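PDB 1XI3: thiamine-phosphate synthase from Pyrococcus furiosus, which probably joins a thiazole phosphate to a pyrimidine diphosphate, with magnesium as cofactor, to form thiamine phosphate and release diphosphate. Local coordinates for residues Y18-R23 with A188-V193. Residues are numbered along the deposited sequence; the frame is centred on the assembly and turned at random. Where two conformers were deposited one is given.
With SO4 (sulfate ion), chain C.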
# COMPACT_ATOMS: atom_id res chain seq x y z
N TYR A 18 -10.83 4.21 21.02
CA TYR A 18 -10.15 4.03 19.77
C TYR A 18 -11.13 4.43 18.64
O TYR A 18 -12.12 3.77 18.43
CB TYR A 18 -9.76 2.55 19.70
CG TYR A 18 -8.82 2.12 18.60
CD1 TYR A 18 -7.54 1.68 18.91
CD2 TYR A 18 -9.22 2.11 17.28
CE1 TYR A 18 -6.65 1.27 17.91
CE2 TYR A 18 -8.32 1.70 16.25
CZ TYR A 18 -7.05 1.29 16.57
OH TYR A 18 -6.18 0.86 15.58
N VAL A 19 -10.88 5.54 17.97
CA VAL A 19 -11.78 6.10 16.98
C VAL A 19 -11.19 5.89 15.57
O VAL A 19 -10.03 6.25 15.30
CB VAL A 19 -12.05 7.62 17.23
CG1 VAL A 19 -12.81 8.25 16.10
CG2 VAL A 19 -12.81 7.78 18.51
N ILE A 20 -12.03 5.38 14.67
CA ILE A 20 -11.62 5.03 13.33
C ILE A 20 -12.32 5.95 12.35
O ILE A 20 -13.52 6.21 12.46
CB ILE A 20 -11.95 3.55 13.04
CG1 ILE A 20 -11.25 2.60 14.06
CG2 ILE A 20 -11.57 3.21 11.59
CD1 ILE A 20 -11.70 1.19 14.03
N THR A 21 -11.58 6.43 11.36
CA THR A 21 -12.15 7.35 10.36
C THR A 21 -13.10 6.64 9.42
O THR A 21 -13.01 5.44 9.23
CB THR A 21 -11.06 8.07 9.49
OG1 THR A 21 -10.41 7.15 8.60
CG2 THR A 21 -10.05 8.84 10.38
N ASP A 22 -13.99 7.40 8.79
CA ASP A 22 -14.81 6.88 7.70
C ASP A 22 -15.31 8.02 6.85
O ASP A 22 -16.28 8.69 7.20
CB ASP A 22 -15.99 6.06 8.25
CG ASP A 22 -16.78 5.37 7.15
OD1 ASP A 22 -16.51 5.63 5.95
OD2 ASP A 22 -17.64 4.52 7.47
N ARG A 23 -14.59 8.29 5.76
CA ARG A 23 -14.92 9.41 4.87
C ARG A 23 -16.29 9.24 4.19
O ARG A 23 -16.80 10.19 3.58
CB ARG A 23 -13.83 9.61 3.83
CG ARG A 23 -13.60 8.39 2.93
CD ARG A 23 -12.63 8.65 1.79
NE ARG A 23 -11.40 9.29 2.23
CZ ARG A 23 -10.47 9.79 1.42
NH1 ARG A 23 -10.60 9.70 0.09
NH2 ARG A 23 -9.42 10.39 1.95
N ALA A 188 -13.48 0.32 20.20
CA ALA A 188 -13.27 0.95 18.93
C ALA A 188 -14.62 1.28 18.32
O ALA A 188 -15.51 0.43 18.27
CB ALA A 188 -12.46 0.06 17.99
N VAL A 189 -14.75 2.52 17.86
CA VAL A 189 -15.97 3.01 17.28
C VAL A 189 -15.73 3.68 15.93
O VAL A 189 -14.71 4.34 15.72
CB VAL A 189 -16.71 3.96 18.24
CG1 VAL A 189 -17.19 3.20 19.47
CG2 VAL A 189 -15.84 5.12 18.64
N ILE A 190 -16.72 3.54 15.04
CA ILE A 190 -16.76 4.28 13.78
C ILE A 190 -18.06 5.08 13.77
O ILE A 190 -18.05 6.28 14.01
CB ILE A 190 -16.64 3.34 12.55
CG1 ILE A 190 -15.48 2.35 12.76
CG2 ILE A 190 -16.48 4.19 11.29
CD1 ILE A 190 -15.07 1.57 11.49
N SER A 191 -19.17 4.39 13.54
CA SER A 191 -20.46 5.06 13.32
C SER A 191 -20.93 5.90 14.50
O SER A 191 -21.51 6.97 14.31
CB SER A 191 -21.55 4.04 12.92
OG SER A 191 -21.85 3.18 13.99
N ALA A 192 -20.72 5.39 15.71
CA ALA A 192 -21.13 6.11 16.93
C ALA A 192 -20.56 7.53 17.01
O ALA A 192 -21.19 8.44 17.60
CB ALA A 192 -20.74 5.32 18.14
N VAL A 193 -19.37 7.74 16.43
CA VAL A 193 -18.72 9.04 16.50
C VAL A 193 -18.81 9.75 15.15
O VAL A 193 -19.26 10.90 15.06
CB VAL A 193 -17.26 8.85 16.99
CG1 VAL A 193 -16.45 10.09 16.77
CG2 VAL A 193 -17.30 8.46 18.44
S SO4 C . -19.34 0.51 13.89
O1 SO4 C . -20.70 0.44 14.47
O2 SO4 C . -19.50 1.49 12.83
O3 SO4 C . -18.38 0.98 14.89
O4 SO4 C . -19.00 -0.85 13.58
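I190 does two jobs: its backbone N donates to O3 of a bound sulfate at 3.1 Å, while its side chain lies against I20 and D22. Its CG1 rests on I20 CB at 3.7 Å, and its CD1 reaches I20 CG2, the two side chains crossing at a slant. With CG2 anti to the backbone N, I190 sends that methyl to D22 CB, 3.6 Å away. With an alanine here, I20 CG2 and D22 CB would probably be left without the branches they pack on, opening a gap between the segments. Strands 17-20 and 186-189, first and last of the TIM barrel, run parallel here and close it: V189 N donates to Y18 O (3.0 Å), and I20 N to V189 O (3.1 Å). On the side facing the surrounding helices V19 meets V189, CG2 to CG2 at 4.0 Å, and its other methyl, CG1, touches V193 CG1; V193 also packs on helix 199-214. On the barrel interior, A188 CB sits obliquely by the Y18 ring, 3.9 Å from CD2, and I20 CG1 lies at that ring's edge. The Y18 hydroxyl is hydrogen-bonded to Y131 and Q44. Beyond strand 186-189 the chain turns into helix 191-194 with I190 as N-cap residue, and S191 N gives the sulfate O2 a 3.0 Å bond; G170 N binds the ion too. The sulfate probably came from the crystallisation liquor; its position, at the start of helix 191-194, is consistent with a phosphate site, since I190, S191 and G170 are predicted to bind the thiazole phosphate substrate.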